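Local atomic coordinates of SVS_variant_AS1 (Streptomyces sp. CWA1, PDB entry 6TJA), a protein that probably cyclises a linear isoprenyl diphosphate into a spiroviolene-type terpene, being an engineered ancestral form of a bacterial class I terpene synthase. Residues I221-L226 with K267-I272. Sequence-based numbering, arbitrary orientation.
Sequences IMVAAL and KLRDRI
Val-223 lays its CG1 methyl over one face of the Arg-269 guanidinium, 3.5 Å from Arg-269 NE, while its other methyl, CG2, meets CG2 of Ile-272 at 4.0 Å. This methyl-on-guanidinium contact is the tight part of the interface, and Leu-226 extends it along the aliphatic stem of the arginine, its CD1 lying 3.8 Å from Arg-269 CB. Arg-269 reaches across Val-223 at about a right angle because its chain leaves with CG opposite the backbone N (chi1 174°) and then bends at chi2. The two helices, 211-231 and 258-283, belong to the all-helical class I terpene synthase fold and run nearly antiparallel here, their local axes 9.6 Å apart at an angle of 153°. Polar partners of the guanidinium include Asp-227, salt-bridged to Arg-269 NE, and the Tyr-14 carbonyl; Arg-269 NH1 also makes a 2.8 Å salt bridge to OD1 of its own-helix neighbour Asp-270. A leucine in place of Arg-269 would probably leave Asp-227 without this cation and the Tyr-14 carbonyl without its donor, with Asp-270 keeping its bond to Ser-337. Packing is sparser toward Met-222 and Leu-268: Met-222 CG reaches Ile-272 CD1 at 3.8 Å, and Leu-268 CD1 touches Leu-226 CD1. Both remain buried, Met-222 against Trp-353 and helix 175-185, Leu-268 against Leu-344, whereas Lys-267, on the far side of helix 258-283, is exposed.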
ATOM      1  N   ILE A 221      -3.875   9.423  13.500  1.00 25.27           N
ATOM      2  CA  ILE A 221      -3.780   9.965  12.116  1.00 23.58           C
ATOM      3  C   ILE A 221      -5.006  10.830  11.832  1.00 21.98           C
ATOM      4  O   ILE A 221      -4.828  11.914  11.285  1.00 21.51           O
ATOM      5  CB  ILE A 221      -3.588   8.831  11.102  1.00 24.80           C
ATOM      6  CG1 ILE A 221      -2.188   8.247  11.237  1.00 25.38           C
ATOM      7  CG2 ILE A 221      -3.855   9.276   9.670  1.00 24.03           C
ATOM      8  CD1 ILE A 221      -2.017   6.959  10.465  1.00 26.18           C
ATOM      9  N   MET A 222      -6.187  10.389  12.246  1.00 24.52           N
ATOM     10  CA  MET A 222      -7.470  11.054  11.946  1.00 23.58           C
ATOM     11  C   MET A 222      -7.543  12.360  12.730  1.00 25.07           C
ATOM     12  O   MET A 222      -8.006  13.342  12.167  1.00 27.59           O
ATOM     13  CB  MET A 222      -8.658  10.157  12.287  1.00 26.53           C
ATOM     14  CG  MET A 222      -9.990  10.672  11.710  1.00 28.97           C
ATOM     15  SD  MET A 222     -10.061  10.597   9.886  1.00 32.07           S
ATOM     16  CE  MET A 222     -10.688   8.940   9.742  1.00 37.64           C
ATOM     17  N   VAL A 223      -7.056  12.403  13.969  1.00 26.80           N
ATOM     18  CA  VAL A 223      -7.077  13.658  14.773  1.00 25.74           C
ATOM     19  C   VAL A 223      -6.105  14.651  14.132  1.00 26.93           C
ATOM     20  O   VAL A 223      -6.515  15.815  13.939  1.00 26.23           O
ATOM     21  CB  VAL A 223      -6.754  13.431  16.254  1.00 25.59           C
ATOM     22  CG1 VAL A 223      -6.636  14.764  16.989  1.00 25.62           C
ATOM     23  CG2 VAL A 223      -7.780  12.521  16.917  1.00 24.94           C
ATOM     24  N   ALA A 224      -4.894  14.203  13.774  1.00 26.41           N
ATOM     25  CA  ALA A 224      -3.858  15.042  13.121  1.00 27.50           C
ATOM     26  C   ALA A 224      -4.395  15.603  11.800  1.00 26.48           C
ATOM     27  O   ALA A 224      -4.127  16.780  11.506  1.00 27.48           O
ATOM     28  CB  ALA A 224      -2.586  14.258  12.854  1.00 28.40           C
ATOM     29  N   ALA A 225      -5.051  14.764  10.999  1.00 24.69           N
ATOM     30  CA  ALA A 225      -5.705  15.162   9.733  1.00 25.39           C
ATOM     31  C   ALA A 225      -6.727  16.277   9.988  1.00 23.96           C
ATOM     32  O   ALA A 225      -6.752  17.239   9.254  1.00 27.24           O
ATOM     33  CB  ALA A 225      -6.377  13.974   9.091  1.00 27.48           C
ATOM     34  N   LEU A 226      -7.601  16.114  10.961  1.00 26.63           N
ATOM     35  CA  LEU A 226      -8.708  17.071  11.232  1.00 25.77           C
ATOM     36  C   LEU A 226      -8.117  18.319  11.894  1.00 28.58           C
ATOM     37  O   LEU A 226      -8.638  19.416  11.675  1.00 28.86           O
ATOM     38  CB  LEU A 226      -9.749  16.378  12.116  1.00 25.75           C
ATOM     39  CG  LEU A 226     -10.539  15.241  11.475  1.00 25.29           C
ATOM     40  CD1 LEU A 226     -11.501  14.661  12.487  1.00 28.46           C
ATOM     41  CD2 LEU A 226     -11.297  15.698  10.249  1.00 25.48           C
ATOM     42  N   LYS A 267     -16.616  18.779  17.384  1.00 29.34           N
ATOM     43  CA  LYS A 267     -17.305  17.747  18.093  1.00 30.78           C
ATOM     44  C   LYS A 267     -16.864  16.354  17.679  1.00 28.26           C
ATOM     45  O   LYS A 267     -16.465  15.584  18.479  1.00 25.61           O
ATOM     46  CB  LYS A 267     -18.794  17.908  17.953  1.00 32.08           C
ATOM     47  CG  LYS A 267     -19.399  18.839  18.959  1.00 37.93           C
ATOM     48  CD  LYS A 267     -20.891  18.894  18.790  1.00 39.59           C
ATOM     49  CE  LYS A 267     -21.429  20.253  19.096  1.00 44.11           C
ATOM     50  NZ  LYS A 267     -22.546  20.156  20.044  1.00 50.81           N
ATOM     51  N   LEU A 268     -16.922  16.059  16.409  1.00 28.61           N
ATOM     52  CA  LEU A 268     -16.538  14.758  15.977  1.00 31.19           C
ATOM     53  C   LEU A 268     -15.040  14.447  16.153  1.00 28.27           C
ATOM     54  O   LEU A 268     -14.695  13.359  16.441  1.00 27.73           O
ATOM     55  CB  LEU A 268     -17.090  14.442  14.602  1.00 34.19           C
ATOM     56  CG  LEU A 268     -16.620  15.243  13.433  1.00 38.25           C
ATOM     57  CD1 LEU A 268     -15.267  14.762  13.000  1.00 44.11           C
ATOM     58  CD2 LEU A 268     -17.626  15.147  12.323  1.00 41.15           C
ATOM     59  N   ARG A 269     -14.198  15.446  16.030  1.00 26.92           N
ATOM     60  CA  ARG A 269     -12.719  15.325  16.174  1.00 28.45           C
ATOM     61  C   ARG A 269     -12.427  15.003  17.640  1.00 27.13           C
ATOM     62  O   ARG A 269     -11.655  14.066  17.920  1.00 29.87           O
ATOM     63  CB  ARG A 269     -12.049  16.607  15.650  1.00 29.56           C
ATOM     64  CG  ARG A 269     -10.541  16.706  15.852  1.00 29.87           C
ATOM     65  CD  ARG A 269     -10.247  17.264  17.218  1.00 31.51           C
ATOM     66  NE  ARG A 269      -8.831  17.493  17.487  1.00 33.35           N
ATOM     67  CZ  ARG A 269      -8.324  17.604  18.705  1.00 31.20           C
ATOM     68  NH1 ARG A 269      -9.108  17.497  19.765  1.00 29.67           N
ATOM     69  NH2 ARG A 269      -7.030  17.812  18.863  1.00 34.82           N
ATOM     70  N   ASP A 270     -13.094  15.718  18.542  1.00 26.20           N
ATOM     71  CA  ASP A 270     -12.962  15.529  20.001  1.00 27.43           C
ATOM     72  C   ASP A 270     -13.471  14.130  20.389  1.00 28.74           C
ATOM     73  O   ASP A 270     -12.835  13.469  21.213  1.00 26.57           O
ATOM     74  CB  ASP A 270     -13.690  16.647  20.736  1.00 27.99           C
ATOM     75  CG  ASP A 270     -12.976  17.990  20.740  1.00 25.27           C
ATOM     76  OD1 ASP A 270     -11.862  18.096  20.187  1.00 25.71           O
ATOM     77  OD2 ASP A 270     -13.568  18.926  21.278  1.00 24.19           O
ATOM     78  N   ARG A 271     -14.558  13.665  19.784  1.00 29.85           N
ATOM     79  CA  ARG A 271     -15.077  12.310  20.062  1.00 30.90           C
ATOM     80  C   ARG A 271     -13.974  11.293  19.712  1.00 28.79           C
ATOM     81  O   ARG A 271     -13.746  10.371  20.506  1.00 27.34           O
ATOM     82  CB  ARG A 271     -16.400  12.112  19.317  1.00 35.75           C
ATOM     83  CG  ARG A 271     -16.906  10.685  19.423  1.00 44.13           C
ATOM     84  CD  ARG A 271     -18.148  10.359  18.624  1.00 43.66           C
ATOM     85  NE  ARG A 271     -19.258  11.282  18.817  1.00 44.30           N
ATOM     86  CZ  ARG A 271     -20.542  10.927  18.780  1.00 33.75           C
ATOM     87  NH1 ARG A 271     -20.880   9.667  18.680  1.00 29.83           N
ATOM     88  NH2 ARG A 271     -21.486  11.833  18.901  1.00 35.62           N
ATOM     89  N   ILE A 272     -13.285  11.460  18.578  1.00 27.25           N
ATOM     90  CA  ILE A 272     -12.240  10.504  18.116  1.00 25.78           C
ATOM     91  C   ILE A 272     -11.045  10.576  19.080  1.00 26.55           C
ATOM     92  O   ILE A 272     -10.522   9.510  19.439  1.00 25.21           O
ATOM     93  CB  ILE A 272     -11.830  10.762  16.657  1.00 25.33           C
ATOM     94  CG1 ILE A 272     -12.998  10.561  15.698  1.00 25.54           C
ATOM     95  CG2 ILE A 272     -10.662   9.880  16.266  1.00 24.77           C
ATOM     96  CD1 ILE A 272     -12.736  11.092  14.297  1.00 25.82           C
TER